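Local coordinates for capsid polyprotein VP90 (Turkey astrovirus 2, PDB 3TS3) that forms the projecting spike domain of the astrovirus capsid, part of a polyprotein that probably self-assembles into an icosahedral T=3 immature shell, at residues Tyr192-Thr195 and Lys196-Leu200; Lys110-Glu114 and Pro115-Lys119; Tyr3-Leu6 and Pro7-Asp10. All blocks are in the same frame, centred on the assembly; numbering follows the deposited sequence.

Interaction 1: residues Tyr192-Thr195 and Lys196-Leu200; sequences YSDT and KQQFL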
ATOM      1  N   TYR C 192     -16.246  -1.713  14.411  1.00 12.23           N
ATOM      2  CA  TYR C 192     -17.695  -1.821  14.259  1.00 13.35           C
ATOM      3  C   TYR C 192     -18.451  -0.690  14.959  1.00 14.49           C
ATOM      4  O   TYR C 192     -19.582  -0.408  14.625  1.00 14.70           O
ATOM      5  CB  TYR C 192     -18.197  -3.223  14.641  1.00 13.13           C
ATOM      6  CG  TYR C 192     -17.622  -4.280  13.725  1.00 13.45           C
ATOM      7  CD1 TYR C 192     -18.188  -4.535  12.486  1.00 13.17           C
ATOM      8  CD2 TYR C 192     -16.486  -4.983  14.078  1.00 13.27           C
ATOM      9  CE1 TYR C 192     -17.643  -5.469  11.635  1.00 13.58           C
ATOM     10  CE2 TYR C 192     -15.940  -5.915  13.238  1.00 13.02           C
ATOM     11  CZ  TYR C 192     -16.519  -6.157  12.021  1.00 12.92           C
ATOM     12  OH  TYR C 192     -15.970  -7.089  11.186  1.00 14.27           O
ATOM     13  N   SER C 193     -17.808  -0.037  15.915  1.00 15.57           N
ATOM     14  CA  SER C 193     -18.436   1.073  16.623  1.00 16.52           C
ATOM     15  C   SER C 193     -18.139   2.463  16.043  1.00 16.48           C
ATOM     16  O   SER C 193     -18.602   3.463  16.568  1.00 17.31           O
ATOM     17  CB  SER C 193     -18.071   1.027  18.104  1.00 16.87           C
ATOM     18  OG  SER C 193     -16.691   0.802  18.269  1.00 19.63           O
ATOM     19  N   ASP C 194     -17.369   2.520  14.962  1.00 15.62           N
ATOM     20  CA  ASP C 194     -16.969   3.793  14.370  1.00 15.08           C
ATOM     21  C   ASP C 194     -17.835   4.218  13.195  1.00 14.40           C
ATOM     22  O   ASP C 194     -18.146   3.428  12.317  1.00 13.84           O
ATOM     23  CB  ASP C 194     -15.519   3.737  13.858  1.00 14.95           C
ATOM     24  CG  ASP C 194     -14.496   4.019  14.932  1.00 16.64           C
ATOM     25  OD1 ASP C 194     -14.886   4.227  16.086  1.00 17.53           O
ATOM     26  OD2 ASP C 194     -13.293   4.035  14.601  1.00 16.71           O
ATOM     27  N   THR C 195     -18.188   5.496  13.190  1.00 14.03           N
ATOM     28  CA  THR C 195     -18.830   6.139  12.067  1.00 13.82           C
ATOM     29  C   THR C 195     -17.706   6.442  11.091  1.00 13.36           C
ATOM     30  O   THR C 195     -16.548   6.234  11.409  1.00 13.10           O
ATOM     31  CB  THR C 195     -19.472   7.470  12.455  1.00 14.01           C
ATOM     32  OG1 THR C 195     -18.453   8.365  12.904  1.00 14.69           O
ATOM     33  CG2 THR C 195     -20.492   7.281  13.554  1.00 14.10           C
ATOM     34  N   LYS C 196     -18.044   6.933   9.910  1.00 13.19           N
ATOM     35  CA  LYS C 196     -17.022   7.253   8.929  1.00 13.06           C
ATOM     36  C   LYS C 196     -16.097   8.344   9.455  1.00 13.20           C
ATOM     37  O   LYS C 196     -14.901   8.283   9.270  1.00 12.36           O
ATOM     38  CB  LYS C 196     -17.660   7.689   7.612  1.00 12.95           C
ATOM     39  CG  LYS C 196     -16.687   8.213   6.573  1.00 14.17           C
ATOM     40  CD  LYS C 196     -17.428   8.637   5.319  1.00 15.28           C
ATOM     41  CE  LYS C 196     -16.489   9.236   4.300  1.00 16.20           C
ATOM     42  NZ  LYS C 196     -17.220   9.612   3.079  1.00 18.53           N
ATOM     43  N   GLN C 197     -16.659   9.354  10.103  1.00 13.23           N
ATOM     44  CA  GLN C 197     -15.829  10.422  10.629  1.00 13.86           C
ATOM     45  C   GLN C 197     -14.887   9.905  11.707  1.00 12.99           C
ATOM     46  O   GLN C 197     -13.747  10.314  11.776  1.00 12.82           O
ATOM     47  CB  GLN C 197     -16.668  11.587  11.159  1.00 14.49           C
ATOM     48  CG  GLN C 197     -15.828  12.826  11.405  1.00 18.14           C
ATOM     49  CD  GLN C 197     -14.972  13.189  10.198  1.00 22.24           C
ATOM     50  OE1 GLN C 197     -15.475  13.325   9.083  1.00 24.53           O
ATOM     51  NE2 GLN C 197     -13.672  13.332  10.417  1.00 24.25           N
ATOM     52  N   GLN C 198     -15.384   9.021  12.557  1.00 12.65           N
ATOM     53  CA  GLN C 198     -14.562   8.421  13.592  1.00 12.27           C
ATOM     54  C   GLN C 198     -13.449   7.566  12.998  1.00 11.79           C
ATOM     55  O   GLN C 198     -12.333   7.580  13.482  1.00 11.64           O
ATOM     56  CB  GLN C 198     -15.416   7.615  14.566  1.00 12.82           C
ATOM     57  CG  GLN C 198     -16.350   8.493  15.385  1.00 14.57           C
ATOM     58  CD  GLN C 198     -17.270   7.676  16.242  1.00 17.90           C
ATOM     59  OE1 GLN C 198     -17.933   6.772  15.765  1.00 17.71           O
ATOM     60  NE2 GLN C 198     -17.322   7.999  17.529  1.00 20.18           N
ATOM     61  N   PHE C 199     -13.763   6.830  11.943  1.00 11.16           N
ATOM     62  CA  PHE C 199     -12.741   6.014  11.318  1.00 10.45           C
ATOM     63  C   PHE C 199     -11.613   6.895  10.786  1.00 10.98           C
ATOM     64  O   PHE C 199     -10.456   6.644  11.066  1.00 10.33           O
ATOM     65  CB  PHE C 199     -13.366   5.214  10.161  1.00 10.02           C
ATOM     66  CG  PHE C 199     -12.362   4.572   9.240  1.00  9.33           C
ATOM     67  CD1 PHE C 199     -11.745   3.394   9.585  1.00  9.49           C
ATOM     68  CD2 PHE C 199     -12.050   5.147   8.028  1.00  8.78           C
ATOM     69  CE1 PHE C 199     -10.834   2.799   8.739  1.00  8.26           C
ATOM     70  CE2 PHE C 199     -11.131   4.560   7.180  1.00  8.96           C
ATOM     71  CZ  PHE C 199     -10.528   3.386   7.539  1.00  8.93           C
ATOM     72  N   LEU C 200     -11.959   7.945  10.053  1.00 10.76           N
ATOM     73  CA  LEU C 200     -10.955   8.866   9.528  1.00 11.24           C
ATOM     74  C   LEU C 200     -10.171   9.587  10.630  1.00 11.82           C
ATOM     75  O   LEU C 200      -8.969   9.781  10.513  1.00 12.53           O
ATOM     76  CB  LEU C 200     -11.587   9.861   8.550  1.00 11.10           C
ATOM     77  CG  LEU C 200     -12.035   9.243   7.221  1.00 11.54           C
ATOM     78  CD1 LEU C 200     -12.834  10.234   6.397  1.00 13.09           C
ATOM     79  CD2 LEU C 200     -10.835   8.744   6.441  1.00 11.63           C
TER
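Gln198 reaches back over the first turn of its helix and lays its side chain at a slant across that of Thr195. A first torsion of -67° sets its CG anti to the carbonyl carbon, and the extended chain beyond carries the amide oxygen to the residue just before the helix. There Gln198 OE1 accepts from Thr195 N at 2.9 Å, almost straight at 166°, with the donor in the carbonyl plane on a lone pair. Thr195 returns the bond from its own side chain: Thr195 OG1 accepts from Gln198 N at 3.2 Å. Asp194 adds its flat end to the aliphatic root of the glutamine, Asp194 CG lying 3.7 Å from Gln198 CB, with carboxylate and amide planes 44° apart. Asp194 OD2 is hydrogen-bonded to Thr31 and to His202, the last residue of the helix, so it links the loop to the helix and to the loop that carries Thr31. Thr195 O accepts from Phe199 N at 2.9 Å, opening the helical bonding, while the Phe199 ring stacks with that of Trp190. The reciprocal exchange between Thr195 and Gln198 is a capping box, with Thr195 as N-cap of helix 196-202.

Interaction 2: residues Lys110-Glu114 and Pro115-Lys119; sequences KDYTE and PAIQK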
ATOM      1  N   LYS C 110      -9.677 -17.346  11.199  1.00 12.41           N
ATOM      2  CA  LYS C 110     -10.866 -17.965  11.765  1.00 13.73           C
ATOM      3  C   LYS C 110     -10.938 -17.802  13.280  1.00 14.22           C
ATOM      4  O   LYS C 110     -11.659 -18.526  13.945  1.00 15.00           O
ATOM      5  CB  LYS C 110     -10.967 -19.438  11.366  1.00 13.76           C
ATOM      6  CG  LYS C 110     -11.059 -19.658   9.872  1.00 16.23           C
ATOM      7  CD  LYS C 110     -11.264 -21.124   9.577  1.00 20.07           C
ATOM      8  CE  LYS C 110     -11.072 -21.433   8.116  1.00 22.41           C
ATOM      9  NZ  LYS C 110     -11.223 -22.902   7.862  1.00 25.23           N
ATOM     10  N   ASP C 111     -10.182 -16.850  13.815  1.00 14.53           N
ATOM     11  CA  ASP C 111     -10.214 -16.571  15.241  1.00 15.35           C
ATOM     12  C   ASP C 111     -11.333 -15.582  15.520  1.00 15.57           C
ATOM     13  O   ASP C 111     -11.109 -14.389  15.622  1.00 15.14           O
ATOM     14  CB  ASP C 111      -8.889 -15.991  15.723  1.00 15.53           C
ATOM     15  CG  ASP C 111      -8.872 -15.786  17.212  1.00 17.29           C
ATOM     16  OD1 ASP C 111      -9.868 -16.173  17.849  1.00 19.04           O
ATOM     17  OD2 ASP C 111      -7.890 -15.233  17.734  1.00 19.62           O
ATOM     18  N   TYR C 112     -12.534 -16.124  15.661  1.00 16.41           N
ATOM     19  CA  TYR C 112     -13.760 -15.352  15.827  1.00 16.97           C
ATOM     20  C   TYR C 112     -13.805 -14.570  17.128  1.00 17.39           C
ATOM     21  O   TYR C 112     -14.611 -13.671  17.288  1.00 17.94           O
ATOM     22  CB  TYR C 112     -14.990 -16.231  15.619  1.00 16.98           C
ATOM     23  CG  TYR C 112     -15.064 -16.774  14.207  1.00 16.74           C
ATOM     24  CD1 TYR C 112     -15.351 -15.942  13.142  1.00 17.51           C
ATOM     25  CD2 TYR C 112     -14.829 -18.112  13.941  1.00 17.06           C
ATOM     26  CE1 TYR C 112     -15.408 -16.424  11.862  1.00 16.81           C
ATOM     27  CE2 TYR C 112     -14.888 -18.603  12.666  1.00 17.74           C
ATOM     28  CZ  TYR C 112     -15.174 -17.757  11.628  1.00 17.58           C
ATOM     29  OH  TYR C 112     -15.230 -18.249  10.351  1.00 18.89           O
ATOM     30  N   THR C 113     -12.929 -14.916  18.052  1.00 17.64           N
ATOM     31  CA  THR C 113     -12.791 -14.146  19.278  1.00 18.07           C
ATOM     32  C   THR C 113     -12.205 -12.744  19.031  1.00 17.34           C
ATOM     33  O   THR C 113     -12.449 -11.833  19.799  1.00 18.07           O
ATOM     34  CB  THR C 113     -12.072 -14.916  20.395  1.00 18.27           C
ATOM     35  OG1 THR C 113     -10.676 -14.974  20.119  1.00 20.81           O
ATOM     36  CG2 THR C 113     -12.631 -16.320  20.500  1.00 19.00           C
ATOM     37  N   GLU C 114     -11.442 -12.570  17.953  1.00 16.12           N
ATOM     38  CA  GLU C 114     -10.931 -11.240  17.631  1.00 14.79           C
ATOM     39  C   GLU C 114     -12.108 -10.347  17.268  1.00 14.23           C
ATOM     40  O   GLU C 114     -12.943 -10.723  16.464  1.00 13.90           O
ATOM     41  CB  GLU C 114      -9.966 -11.290  16.441  1.00 14.73           C
ATOM     42  CG  GLU C 114      -8.583 -11.795  16.752  1.00 14.67           C
ATOM     43  CD  GLU C 114      -7.755 -10.828  17.579  1.00 13.69           C
ATOM     44  OE1 GLU C 114      -8.177  -9.672  17.778  1.00 13.33           O
ATOM     45  OE2 GLU C 114      -6.672 -11.246  18.010  1.00 13.86           O
ATOM     46  N   PRO C 115     -12.138  -9.140  17.812  1.00 13.64           N
ATOM     47  CA  PRO C 115     -13.256  -8.228  17.573  1.00 13.68           C
ATOM     48  C   PRO C 115     -13.419  -7.900  16.091  1.00 13.26           C
ATOM     49  O   PRO C 115     -14.534  -7.758  15.622  1.00 13.75           O
ATOM     50  CB  PRO C 115     -12.856  -6.991  18.366  1.00 13.87           C
ATOM     51  CG  PRO C 115     -12.083  -7.547  19.512  1.00 14.21           C
ATOM     52  CD  PRO C 115     -11.309  -8.701  18.946  1.00 13.90           C
ATOM     53  N   ALA C 116     -12.315  -7.802  15.367  1.00 12.60           N
ATOM     54  CA  ALA C 116     -12.368  -7.483  13.942  1.00 11.96           C
ATOM     55  C   ALA C 116     -13.082  -8.537  13.105  1.00 11.65           C
ATOM     56  O   ALA C 116     -13.676  -8.223  12.090  1.00 11.41           O
ATOM     57  CB  ALA C 116     -10.978  -7.211  13.378  1.00 12.06           C
ATOM     58  N   ILE C 117     -12.996  -9.792  13.521  1.00 11.47           N
ATOM     59  CA  ILE C 117     -13.497 -10.869  12.694  1.00 11.90           C
ATOM     60  C   ILE C 117     -14.909 -11.282  13.051  1.00 12.23           C
ATOM     61  O   ILE C 117     -15.202 -11.599  14.185  1.00 13.04           O
ATOM     62  CB  ILE C 117     -12.588 -12.112  12.761  1.00 11.69           C
ATOM     63  CG1 ILE C 117     -11.126 -11.733  12.527  1.00 12.24           C
ATOM     64  CG2 ILE C 117     -13.068 -13.171  11.771  1.00 11.71           C
ATOM     65  CD1 ILE C 117     -10.176 -12.883  12.760  1.00 12.36           C
ATOM     66  N   GLN C 118     -15.761 -11.305  12.040  1.00 12.32           N
ATOM     67  CA  GLN C 118     -17.155 -11.680  12.215  1.00 12.73           C
ATOM     68  C   GLN C 118     -17.504 -12.829  11.278  1.00 12.80           C
ATOM     69  O   GLN C 118     -16.723 -13.186  10.412  1.00 12.24           O
ATOM     70  CB  GLN C 118     -18.093 -10.494  11.982  1.00 13.19           C
ATOM     71  CG  GLN C 118     -17.764  -9.266  12.813  1.00 14.56           C
ATOM     72  CD  GLN C 118     -18.084  -9.424  14.290  1.00 17.43           C
ATOM     73  OE1 GLN C 118     -18.769 -10.349  14.694  1.00 18.32           O
ATOM     74  NE2 GLN C 118     -17.595  -8.503  15.093  1.00 19.58           N
ATOM     75  N   LYS C 119     -18.677 -13.417  11.484  1.00 12.88           N
ATOM     76  CA  LYS C 119     -19.113 -14.538  10.677  1.00 13.46           C
ATOM     77  C   LYS C 119     -20.111 -14.026   9.672  1.00 13.19           C
ATOM     78  O   LYS C 119     -21.117 -13.451  10.032  1.00 13.47           O
ATOM     79  CB  LYS C 119     -19.772 -15.605  11.552  1.00 13.70           C
ATOM     80  CG  LYS C 119     -18.816 -16.297  12.503  1.00 15.99           C
ATOM     81  CD  LYS C 119     -19.527 -17.285  13.403  1.00 20.63           C
ATOM     82  CE  LYS C 119     -18.540 -18.063  14.250  1.00 22.70           C
ATOM     83  NZ  LYS C 119     -19.168 -19.248  14.879  1.00 25.60           N
TER
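Two successive type I turns, Asp111 to Glu114 and Glu114 to Ile117, share Glu114 and feed the chain into strand 117-119, so that Tyr112 comes to lie against Ile117 and Lys119. The second turn is closed by Ile117 N bonding to Glu114 O at 3.1 Å, its donor standing above the carbonyl plane and not on a lone pair. The lysine lies over one face of the tyrosine ring, its side chain crossing the tyrosine side chain at about a right angle. Its first torsion places CG anti to the carbonyl carbon (chi1 -67°), and from there the extended chain spans the ring. Lys119 CG touches Tyr112 CE1 at 3.5 Å. Lys119 CE makes a CH-pi contact over the face, 3.8 Å from the Tyr112 centroid. Lys119 NZ, farther out at 4.9 Å from the Tyr112 centroid, is still over the face and makes a cation-pi contact. The opposite face meets the backbone at Lys110 C, and Gln118 O lies at the ring edge. Strand 117-119 pairs antiparallel with strand 142-148 in the large sheet of the spike domain, and Pro142 of that partner packs on Tyr112 and Ile117. Ile117 points into the bend. Its CD1 lies 3.4 Å from Asp111 O and 4.0 Å from Glu114 CB, while its other branch, CG2, approaches Tyr112 CD1 at 3.8 Å. Glu114 is buried, yet both carboxylate oxygens have partners, Thr28 by a hydrogen bond and Arg25 by a salt bridge. Within the first turn Thr113 OG1 donates to Asp111 OD1 at 2.7 Å, on the syn side and 25° out of the carboxylate plane.

Interaction 3: residues Tyr3-Leu6 and Pro7-Asp10; sequences YLPL and PQAD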
ATOM      1  N   TYR C   3      12.654 -16.009   1.376  1.00 10.50           N
ATOM      2  CA  TYR C   3      11.363 -15.452   1.777  1.00  9.71           C
ATOM      3  C   TYR C   3      10.885 -14.392   0.781  1.00  8.51           C
ATOM      4  O   TYR C   3       9.756 -13.951   0.840  1.00  8.25           O
ATOM      5  CB  TYR C   3      11.371 -14.921   3.213  1.00  8.96           C
ATOM      6  CG  TYR C   3      12.317 -13.779   3.447  1.00  8.83           C
ATOM      7  CD1 TYR C   3      11.904 -12.467   3.297  1.00  8.68           C
ATOM      8  CD2 TYR C   3      13.621 -14.011   3.822  1.00  8.08           C
ATOM      9  CE1 TYR C   3      12.763 -11.426   3.504  1.00  7.98           C
ATOM     10  CE2 TYR C   3      14.482 -12.973   4.026  1.00  8.80           C
ATOM     11  CZ  TYR C   3      14.046 -11.684   3.861  1.00  8.37           C
ATOM     12  OH  TYR C   3      14.906 -10.646   4.059  1.00  7.79           O
ATOM     13  N   LEU C   4      11.767 -14.013  -0.142  1.00  8.27           N
ATOM     14  CA  LEU C   4      11.430 -13.088  -1.223  1.00  8.06           C
ATOM     15  C   LEU C   4      11.599 -13.799  -2.563  1.00  8.71           C
ATOM     16  O   LEU C   4      12.609 -14.432  -2.785  1.00  9.19           O
ATOM     17  CB  LEU C   4      12.330 -11.847  -1.180  1.00  8.53           C
ATOM     18  CG  LEU C   4      12.198 -10.908   0.017  1.00  7.12           C
ATOM     19  CD1 LEU C   4      13.159  -9.761  -0.138  1.00  9.56           C
ATOM     20  CD2 LEU C   4      10.770 -10.382   0.135  1.00  7.46           C
ATOM     21  N   PRO C   5      10.615 -13.712  -3.450  1.00  8.21           N
ATOM     22  CA  PRO C   5       9.376 -12.948  -3.259  1.00  8.08           C
ATOM     23  C   PRO C   5       8.435 -13.542  -2.211  1.00  7.87           C
ATOM     24  O   PRO C   5       8.365 -14.751  -2.058  1.00  6.97           O
ATOM     25  CB  PRO C   5       8.713 -12.979  -4.644  1.00  8.96           C
ATOM     26  CG  PRO C   5       9.630 -13.679  -5.556  1.00 10.24           C
ATOM     27  CD  PRO C   5      10.688 -14.361  -4.767  1.00  8.67           C
ATOM     28  N   LEU C   6       7.678 -12.681  -1.543  1.00  7.60           N
ATOM     29  CA  LEU C   6       6.857 -13.084  -0.413  1.00  8.12           C
ATOM     30  C   LEU C   6       5.815 -14.150  -0.719  1.00  7.51           C
ATOM     31  O   LEU C   6       5.572 -14.987   0.115  1.00  8.23           O
ATOM     32  CB  LEU C   6       6.200 -11.882   0.276  1.00  8.69           C
ATOM     33  CG  LEU C   6       6.961 -11.157   1.382  1.00 10.71           C
ATOM     34  CD1 LEU C   6       6.024 -10.141   2.011  1.00 10.05           C
ATOM     35  CD2 LEU C   6       7.456 -12.135   2.429  1.00  9.61           C
ATOM     36  N   PRO C   7       5.224 -14.143  -1.908  1.00  7.64           N
ATOM     37  CA  PRO C   7       4.221 -15.159  -2.222  1.00  7.82           C
ATOM     38  C   PRO C   7       4.846 -16.550  -2.158  1.00  8.08           C
ATOM     39  O   PRO C   7       4.140 -17.518  -1.928  1.00  8.59           O
ATOM     40  CB  PRO C   7       3.798 -14.805  -3.644  1.00  7.72           C
ATOM     41  CG  PRO C   7       3.978 -13.324  -3.704  1.00  7.25           C
ATOM     42  CD  PRO C   7       5.257 -13.089  -2.935  1.00  7.34           C
ATOM     43  N   GLN C   8       6.157 -16.637  -2.366  1.00  8.07           N
ATOM     44  CA  GLN C   8       6.847 -17.926  -2.363  1.00  8.22           C
ATOM     45  C   GLN C   8       7.403 -18.323  -1.002  1.00  8.88           C
ATOM     46  O   GLN C   8       7.896 -19.420  -0.829  1.00  9.40           O
ATOM     47  CB  GLN C   8       7.956 -17.938  -3.420  1.00  8.20           C
ATOM     48  CG  GLN C   8       7.456 -17.495  -4.786  1.00  8.56           C
ATOM     49  CD  GLN C   8       8.494 -17.584  -5.885  1.00  8.82           C
ATOM     50  OE1 GLN C   8       9.480 -18.288  -5.767  1.00 10.79           O
ATOM     51  NE2 GLN C   8       8.268 -16.850  -6.956  1.00 10.72           N
ATOM     52  N   ALA C   9       7.311 -17.427  -0.036  1.00  8.58           N
ATOM     53  CA  ALA C   9       7.882 -17.686   1.274  1.00  8.64           C
ATOM     54  C   ALA C   9       7.200 -18.844   1.982  1.00  8.94           C
ATOM     55  O   ALA C   9       6.006 -19.036   1.852  1.00  8.97           O
ATOM     56  CB  ALA C   9       7.821 -16.429   2.138  1.00  8.41           C
ATOM     57  N   ASP C  10       7.985 -19.606   2.734  1.00  9.52           N
ATOM     58  CA  ASP C  10       7.456 -20.707   3.518  1.00  9.95           C
ATOM     59  C   ASP C  10       6.661 -20.157   4.702  1.00 10.26           C
ATOM     60  O   ASP C  10       6.896 -19.049   5.154  1.00 10.34           O
ATOM     61  CB  ASP C  10       8.582 -21.598   4.039  1.00 10.26           C
ATOM     62  CG  ASP C  10       9.247 -22.424   2.948  1.00 11.29           C
ATOM     63  OD1 ASP C  10       8.719 -22.523   1.830  1.00 10.96           O
ATOM     64  OD2 ASP C  10      10.318 -22.964   3.229  1.00 14.35           O
TER
HETATM   65  O   HOH W   1       4.057 -16.804   1.410  1.00 17.04           O
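Gln8 turns its CG anti to its carbonyl carbon (chi1 -51°) and then extends, which brings its amide obliquely past the ring of Pro5, with Gln8 NE2 3.7 Å from Pro5 CG. A cis peptide bond before Pro5 bends the chain ahead of this contact. Beyond it, two overlapping bonds of 3-10 type follow: Gln8 N donates to Pro5 O at 2.9 Å, and Ala9 N to Leu6 O at 3.0 Å. In both, the donor stands above the carbonyl plane, 41° out of it in the first and 66° in the second. The apolar parts fill in around these bonds: Pro7 CD lies 3.6 Å from Leu6 CB, and Ala9 CB meets Tyr3 CB at 4.0 Å. A water bridges Leu6 O (2.7 Å) and Ala9 O (3.0 Å); Ala9 O also receives a bond from Lys103. Tyr3 OH reaches Asp10 O of the second subunit, an exchange repeated in the other direction, and Gln8 NE2 bonds to Phe21 O of the second subunit. Pro7 has no N-H to donate; the two turn bonds come from the N-H groups of Gln8 and Ala9. The turn thus closes on its own backbone through Gln8 N and Ala9 N, while Tyr3 OH and Gln8 NE2 are spent on carbonyls of the second subunit.

Interactions 1 and 2 meet directly, although their centres are 19 Å apart. Tyr192, in the loop before the capped helix, reaches the turn of interaction 2, where Tyr192 OH lies 2.7 Å from Ala116 O in a probable hydrogen bond. Interaction 3 stands apart: its centre is about 35 Å from that of interaction 1, on the opposite side of the chain's centre, and about 26 Å from that of interaction 2. The second subunit packs against interaction 3, touches interaction 1 through its Lys183 at Leu200 O, and does not reach interaction 2. A sulfate ion, probably from the crystallisation liquor, lies about 3 Å from the Pro115 side chain.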